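Long-range contact in glycoside hydrolase, GH17 family (Formosa sp. Hel1_33_131, PDB 6FCG), which probably hydrolyses internal beta-1,3-glucosidic bonds of laminarin, as an endo-acting laminarinase of glycoside hydrolase family 17: residues A[48-62]-A[82-95]. Numbering follows the deposited sequence.
Sequences KYLAISYGGYRKKSR and NIRILRTYNVRLAH
Tyr57 and His95 lie in an offset stack, ring centroids 4.5 Å apart and planes 22° from parallel, with Tyr57 CE2 above the centre of the imidazole. The His95 ring, carried anti to its own backbone nitrogen (chi1 177°), also offers NE2 to Gly56 N at 3.2 Å. That donor sits 20° out of the ring plane, yet an imidazole suits the place, giving both a stacking face and an acceptor. Beyond it, Leu93 CD1 lies over one face of the Arg62 guanidinium, 3.6 Å from NH1; Arg62 and Arg92 both salt-bridge the C-terminal carboxylate of His430 of the second subunit.

Preceding these residues in each segment, strands 50-53 and 83-87 run parallel, hydrogen-bonded through Arg84 N to Leu50 O (2.9 Å) and Ile52 N to Ile85 O (3.2 Å). Branched Ile52 and Ile83 meet through their CG2 methyls at 3.6 Å, on the face shared with Leu86, whose side chain packs against Met75 of helix 68-80. The inward face is apolar where Ala51 meets Ile85, then polar: Ser53 OG hydrogen-bonds Phe348 O, and Arg87 forms a salt bridge with Glu305 and a hydrogen bond to Asn168. In this TIM-barrel beta-alpha-beta unit, these partners probably offset the buried guanidinium charge.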
loop_
_atom_site.group_PDB
_atom_site.type_symbol
_atom_site.label_atom_id
_atom_site.label_comp_id
_atom_site.label_asym_id
_atom_site.label_seq_id
_atom_site.Cartn_x
_atom_site.Cartn_y
_atom_site.Cartn_z
ATOM N N LYS A 48 37.956 6.505 -34.116
ATOM C CA LYS A 48 39.303 6.699 -33.551
ATOM C C LYS A 48 39.341 7.754 -32.441
ATOM O O LYS A 48 40.316 7.822 -31.729
ATOM C CB LYS A 48 40.299 7.066 -34.645
ATOM C CG LYS A 48 40.562 5.917 -35.591
ATOM C CD LYS A 48 41.348 6.362 -36.814
ATOM C CE LYS A 48 41.092 5.429 -37.995
ATOM N NZ LYS A 48 42.219 5.494 -38.958
ATOM N N TYR A 49 38.306 8.602 -32.353
ATOM C CA TYR A 49 38.163 9.634 -31.300
ATOM C C TYR A 49 36.886 9.436 -30.438
ATOM O O TYR A 49 35.907 10.219 -30.542
ATOM C CB TYR A 49 38.170 11.038 -31.934
ATOM C CG TYR A 49 39.340 11.323 -32.836
ATOM C CD1 TYR A 49 39.311 11.008 -34.193
ATOM C CD2 TYR A 49 40.504 11.939 -32.326
ATOM C CE1 TYR A 49 40.395 11.280 -35.013
ATOM C CE2 TYR A 49 41.592 12.219 -33.140
ATOM C CZ TYR A 49 41.530 11.883 -34.474
ATOM O OH TYR A 49 42.602 12.176 -35.265
ATOM N N LEU A 50 36.899 8.394 -29.608
ATOM C CA LEU A 50 35.755 8.082 -28.723
ATOM C C LEU A 50 35.505 9.224 -27.756
ATOM O O LEU A 50 36.456 9.803 -27.214
ATOM C CB LEU A 50 35.979 6.811 -27.905
ATOM C CG LEU A 50 35.950 5.477 -28.667
ATOM C CD1 LEU A 50 36.237 4.320 -27.715
ATOM C CD2 LEU A 50 34.649 5.236 -29.422
ATOM N N ALA A 51 34.223 9.552 -27.583
ATOM C CA ALA A 51 33.784 10.663 -26.748
ATOM C C ALA A 51 33.224 10.174 -25.423
ATOM O O ALA A 51 32.805 9.012 -25.319
ATOM C CB ALA A 51 32.729 11.470 -27.482
ATOM N N ILE A 52 33.203 11.079 -24.444
ATOM C CA ILE A 52 32.639 10.831 -23.127
ATOM C C ILE A 52 32.178 12.147 -22.501
ATOM O O ILE A 52 32.798 13.182 -22.724
ATOM C CB ILE A 52 33.677 10.123 -22.215
ATOM C CG1 ILE A 52 33.031 9.440 -21.017
ATOM C CG2 ILE A 52 34.748 11.068 -21.695
ATOM C CD1 ILE A 52 33.510 8.017 -20.814
ATOM N N SER A 53 31.141 12.099 -21.671
ATOM C CA SER A 53 30.833 13.208 -20.763
ATOM C C SER A 53 31.724 13.110 -19.505
ATOM O O SER A 53 31.903 11.996 -18.946
ATOM C CB SER A 53 29.351 13.215 -20.395
ATOM O OG SER A 53 28.569 13.583 -21.514
ATOM N N TYR A 54 32.285 14.238 -19.055
ATOM C CA TYR A 54 33.258 14.216 -17.949
ATOM C C TYR A 54 33.073 15.289 -16.882
ATOM O O TYR A 54 32.851 16.469 -17.161
ATOM C CB TYR A 54 34.699 14.275 -18.477
ATOM C CG TYR A 54 35.737 14.407 -17.376
ATOM C CD1 TYR A 54 36.150 13.312 -16.659
ATOM C CD2 TYR A 54 36.246 15.650 -17.007
ATOM C CE1 TYR A 54 37.071 13.428 -15.622
ATOM C CE2 TYR A 54 37.161 15.782 -15.977
ATOM C CZ TYR A 54 37.563 14.668 -15.286
ATOM O OH TYR A 54 38.489 14.817 -14.285
ATOM N N GLY A 55 33.175 14.829 -15.640
ATOM C CA GLY A 55 33.366 15.673 -14.492
ATOM C C GLY A 55 34.335 14.965 -13.570
ATOM O O GLY A 55 34.308 13.728 -13.438
ATOM N N GLY A 56 35.132 15.749 -12.852
ATOM C CA GLY A 56 36.249 15.268 -12.037
ATOM C C GLY A 56 36.085 15.521 -10.549
ATOM O O GLY A 56 36.996 15.274 -9.773
ATOM N N TYR A 57 34.926 16.023 -10.167
ATOM C CA TYR A 57 34.589 16.276 -8.778
ATOM C C TYR A 57 34.550 14.960 -8.040
ATOM O O TYR A 57 34.031 13.966 -8.565
ATOM C CB TYR A 57 33.221 16.936 -8.677
ATOM C CG TYR A 57 33.128 18.334 -9.244
ATOM C CD1 TYR A 57 33.546 19.441 -8.509
ATOM C CD2 TYR A 57 32.606 18.560 -10.512
ATOM C CE1 TYR A 57 33.432 20.734 -9.026
ATOM C CE2 TYR A 57 32.505 19.838 -11.032
ATOM C CZ TYR A 57 32.921 20.916 -10.292
ATOM O OH TYR A 57 32.773 22.176 -10.783
ATOM N N ARG A 58 35.135 14.962 -6.845
ATOM C CA ARG A 58 35.299 13.747 -6.000
ATOM C C ARG A 58 34.525 13.770 -4.694
ATOM O O ARG A 58 34.479 12.771 -4.014
ATOM C CB ARG A 58 36.788 13.498 -5.709
ATOM C CG ARG A 58 37.561 12.962 -6.903
ATOM C CD ARG A 58 39.009 13.373 -6.857
ATOM N NE ARG A 58 39.686 13.097 -8.134
ATOM C CZ ARG A 58 40.851 12.484 -8.311
ATOM N NH1 ARG A 58 41.274 12.382 -9.561
ATOM N NH2 ARG A 58 41.585 11.997 -7.319
ATOM N N LYS A 59 33.882 14.896 -4.378
ATOM C CA LYS A 59 33.171 15.075 -3.112
ATOM C C LYS A 59 31.724 15.459 -3.374
ATOM O O LYS A 59 31.324 15.685 -4.515
ATOM C CB LYS A 59 33.834 16.168 -2.280
ATOM C CG LYS A 59 35.339 16.031 -2.071
ATOM C CD LYS A 59 35.695 15.294 -0.796
ATOM C CE LYS A 59 37.198 15.299 -0.612
ATOM N NZ LYS A 59 37.591 14.374 0.484
ATOM N N LYS A 60 30.952 15.555 -2.293
ATOM C CA LYS A 60 29.511 15.779 -2.363
ATOM C C LYS A 60 29.094 17.234 -2.644
ATOM O O LYS A 60 27.904 17.549 -2.629
ATOM C CB LYS A 60 28.856 15.296 -1.072
ATOM C CG LYS A 60 29.049 13.817 -0.758
ATOM C CD LYS A 60 28.440 13.506 0.616
ATOM C CE LYS A 60 28.810 12.128 1.146
ATOM N NZ LYS A 60 27.837 11.109 0.665
ATOM N N SER A 61 30.060 18.112 -2.873
ATOM C CA SER A 61 29.790 19.480 -3.278
ATOM C C SER A 61 30.844 19.934 -4.293
ATOM O O SER A 61 32.026 19.554 -4.218
ATOM C CB SER A 61 29.815 20.427 -2.073
ATOM O OG SER A 61 29.592 21.773 -2.486
ATOM N N ARG A 62 30.381 20.712 -5.259
ATOM C CA ARG A 62 31.254 21.291 -6.253
ATOM C C ARG A 62 32.089 22.451 -5.698
ATOM O O ARG A 62 32.998 22.925 -6.363
ATOM C CB ARG A 62 30.439 21.719 -7.478
ATOM C CG ARG A 62 29.804 20.556 -8.241
ATOM C CD ARG A 62 29.084 21.069 -9.487
ATOM N NE ARG A 62 28.049 22.052 -9.118
ATOM C CZ ARG A 62 27.514 22.961 -9.923
ATOM N NH1 ARG A 62 27.865 23.071 -11.206
ATOM N NH2 ARG A 62 26.592 23.764 -9.442
ATOM N N ASN A 82 41.394 4.996 -24.738
ATOM C CA ASN A 82 41.050 5.518 -26.089
ATOM C C ASN A 82 40.012 6.621 -26.146
ATOM O O ASN A 82 39.499 6.921 -27.221
ATOM C CB ASN A 82 40.643 4.429 -27.078
ATOM C CG ASN A 82 41.773 3.522 -27.407
ATOM O OD1 ASN A 82 42.784 3.966 -27.939
ATOM N ND2 ASN A 82 41.625 2.239 -27.093
ATOM N N ILE A 83 39.724 7.261 -25.021
ATOM C CA ILE A 83 38.880 8.459 -25.060
ATOM C C ILE A 83 39.763 9.576 -25.600
ATOM O O ILE A 83 40.875 9.781 -25.106
ATOM C CB ILE A 83 38.345 8.852 -23.658
ATOM C CG1 ILE A 83 37.606 7.691 -22.956
ATOM C CG2 ILE A 83 37.494 10.099 -23.734
ATOM C CD1 ILE A 83 36.280 7.285 -23.517
ATOM N N ARG A 84 39.268 10.299 -26.600
ATOM C CA ARG A 84 39.985 11.451 -27.163
ATOM C C ARG A 84 39.238 12.760 -27.148
ATOM O O ARG A 84 39.806 13.801 -27.486
ATOM C CB ARG A 84 40.407 11.143 -28.609
ATOM C CG ARG A 84 41.387 9.980 -28.772
ATOM C CD ARG A 84 42.747 10.306 -28.150
ATOM N NE ARG A 84 43.673 9.185 -28.240
ATOM C CZ ARG A 84 43.864 8.256 -27.309
ATOM N NH1 ARG A 84 43.200 8.267 -26.148
ATOM N NH2 ARG A 84 44.745 7.293 -27.548
ATOM N N ILE A 85 37.958 12.747 -26.812
ATOM C CA ILE A 85 37.233 14.013 -26.675
ATOM C C ILE A 85 36.299 13.953 -25.485
ATOM O O ILE A 85 35.639 12.939 -25.243
ATOM C CB ILE A 85 36.531 14.437 -27.994
ATOM C CG1 ILE A 85 35.794 15.741 -27.798
ATOM C CG2 ILE A 85 35.589 13.350 -28.505
ATOM C CD1 ILE A 85 35.487 16.449 -29.093
ATOM N N LEU A 86 36.305 15.017 -24.691
ATOM C CA LEU A 86 35.389 15.091 -23.574
ATOM C C LEU A 86 34.494 16.312 -23.629
ATOM O O LEU A 86 34.726 17.243 -24.382
ATOM C CB LEU A 86 36.069 14.842 -22.218
ATOM C CG LEU A 86 37.349 15.539 -21.930
ATOM C CD1 LEU A 86 37.096 16.867 -21.263
ATOM C CD2 LEU A 86 38.200 14.732 -20.988
ATOM N N ARG A 87 33.429 16.228 -22.842
ATOM C CA ARG A 87 32.376 17.208 -22.750
ATOM C C ARG A 87 32.247 17.757 -21.350
ATOM O O ARG A 87 32.366 17.035 -20.365
ATOM C CB ARG A 87 31.076 16.501 -23.031
ATOM C CG ARG A 87 30.000 17.431 -23.426
ATOM C CD ARG A 87 28.649 16.766 -23.446
ATOM N NE ARG A 87 27.709 17.854 -23.283
ATOM C CZ ARG A 87 26.466 17.744 -22.858
ATOM N NH1 ARG A 87 25.921 16.550 -22.602
ATOM N NH2 ARG A 87 25.766 18.868 -22.709
ATOM N N THR A 88 31.888 19.015 -21.285
ATOM C CA THR A 88 31.866 19.806 -20.066
ATOM C C THR A 88 30.584 20.648 -20.029
ATOM O O THR A 88 29.926 20.830 -21.079
ATOM C CB THR A 88 33.171 20.636 -20.057
ATOM O OG1 THR A 88 34.032 20.140 -19.015
ATOM C CG2 THR A 88 32.928 22.142 -19.918
ATOM N N TYR A 89 30.201 21.143 -18.854
ATOM C CA TYR A 89 28.814 21.687 -18.692
ATOM C C TYR A 89 28.677 23.191 -18.424
ATOM O O TYR A 89 27.726 23.825 -18.901
ATOM C CB TYR A 89 28.053 20.876 -17.634
ATOM C CG TYR A 89 27.731 19.500 -18.140
ATOM C CD1 TYR A 89 28.654 18.469 -18.022
ATOM C CD2 TYR A 89 26.517 19.232 -18.778
ATOM C CE1 TYR A 89 28.389 17.208 -18.542
ATOM C CE2 TYR A 89 26.228 17.970 -19.272
ATOM C CZ TYR A 89 27.164 16.957 -19.161
ATOM O OH TYR A 89 26.895 15.698 -19.633
ATOM N N ASN A 90 29.610 23.746 -17.661
ATOM C CA ASN A 90 29.659 25.171 -17.490
ATOM C C ASN A 90 31.085 25.682 -17.445
ATOM O O ASN A 90 32.032 24.915 -17.303
ATOM C CB ASN A 90 28.923 25.597 -16.237
ATOM C CG ASN A 90 29.578 25.099 -14.982
ATOM O OD1 ASN A 90 29.304 23.985 -14.562
ATOM N ND2 ASN A 90 30.420 25.888 -14.371
ATOM N N VAL A 91 31.183 26.985 -17.637
ATOM C CA VAL A 91 32.418 27.755 -17.521
ATOM C C VAL A 91 32.334 28.858 -16.453
ATOM O O VAL A 91 33.086 29.824 -16.453
ATOM C CB VAL A 91 32.928 28.293 -18.865
ATOM C CG1 VAL A 91 33.220 27.174 -19.833
ATOM C CG2 VAL A 91 31.991 29.293 -19.583
ATOM N N ARG A 92 31.410 28.682 -15.512
ATOM C CA ARG A 92 31.239 29.570 -14.370
ATOM C C ARG A 92 32.207 29.188 -13.247
ATOM O O ARG A 92 32.870 30.029 -12.650
ATOM C CB ARG A 92 29.789 29.444 -13.888
ATOM C CG ARG A 92 29.235 30.583 -13.078
ATOM C CD ARG A 92 27.879 30.200 -12.500
ATOM N NE ARG A 92 28.065 29.972 -11.080
ATOM C CZ ARG A 92 27.827 28.862 -10.413
ATOM N NH1 ARG A 92 27.341 27.789 -10.982
ATOM N NH2 ARG A 92 28.094 28.843 -9.123
ATOM N N LEU A 93 32.203 27.919 -12.882
ATOM C CA LEU A 93 33.112 27.419 -11.906
ATOM C C LEU A 93 34.407 27.149 -12.633
ATOM O O LEU A 93 34.436 27.038 -13.852
ATOM C CB LEU A 93 32.530 26.154 -11.251
ATOM C CG LEU A 93 31.155 26.319 -10.546
ATOM C CD1 LEU A 93 30.668 25.002 -9.940
ATOM C CD2 LEU A 93 31.153 27.412 -9.469
ATOM N N ALA A 94 35.474 26.995 -11.863
ATOM C CA ALA A 94 36.854 26.856 -12.379
ATOM C C ALA A 94 37.130 25.529 -13.108
ATOM O O ALA A 94 38.084 25.438 -13.879
ATOM C CB ALA A 94 37.832 26.997 -11.222
ATOM N N HIS A 95 36.313 24.518 -12.797
ATOM C CA HIS A 95 36.478 23.152 -13.269
ATOM C C HIS A 95 36.891 22.993 -14.754
ATOM O O HIS A 95 37.855 22.323 -15.054
ATOM C CB HIS A 95 35.174 22.421 -12.939
ATOM C CG HIS A 95 35.101 21.008 -13.415
ATOM N ND1 HIS A 95 34.285 20.613 -14.457
ATOM C CD2 HIS A 95 35.683 19.884 -12.949
ATOM C CE1 HIS A 95 34.401 19.310 -14.642
ATOM N NE2 HIS A 95 35.252 18.850 -13.747
#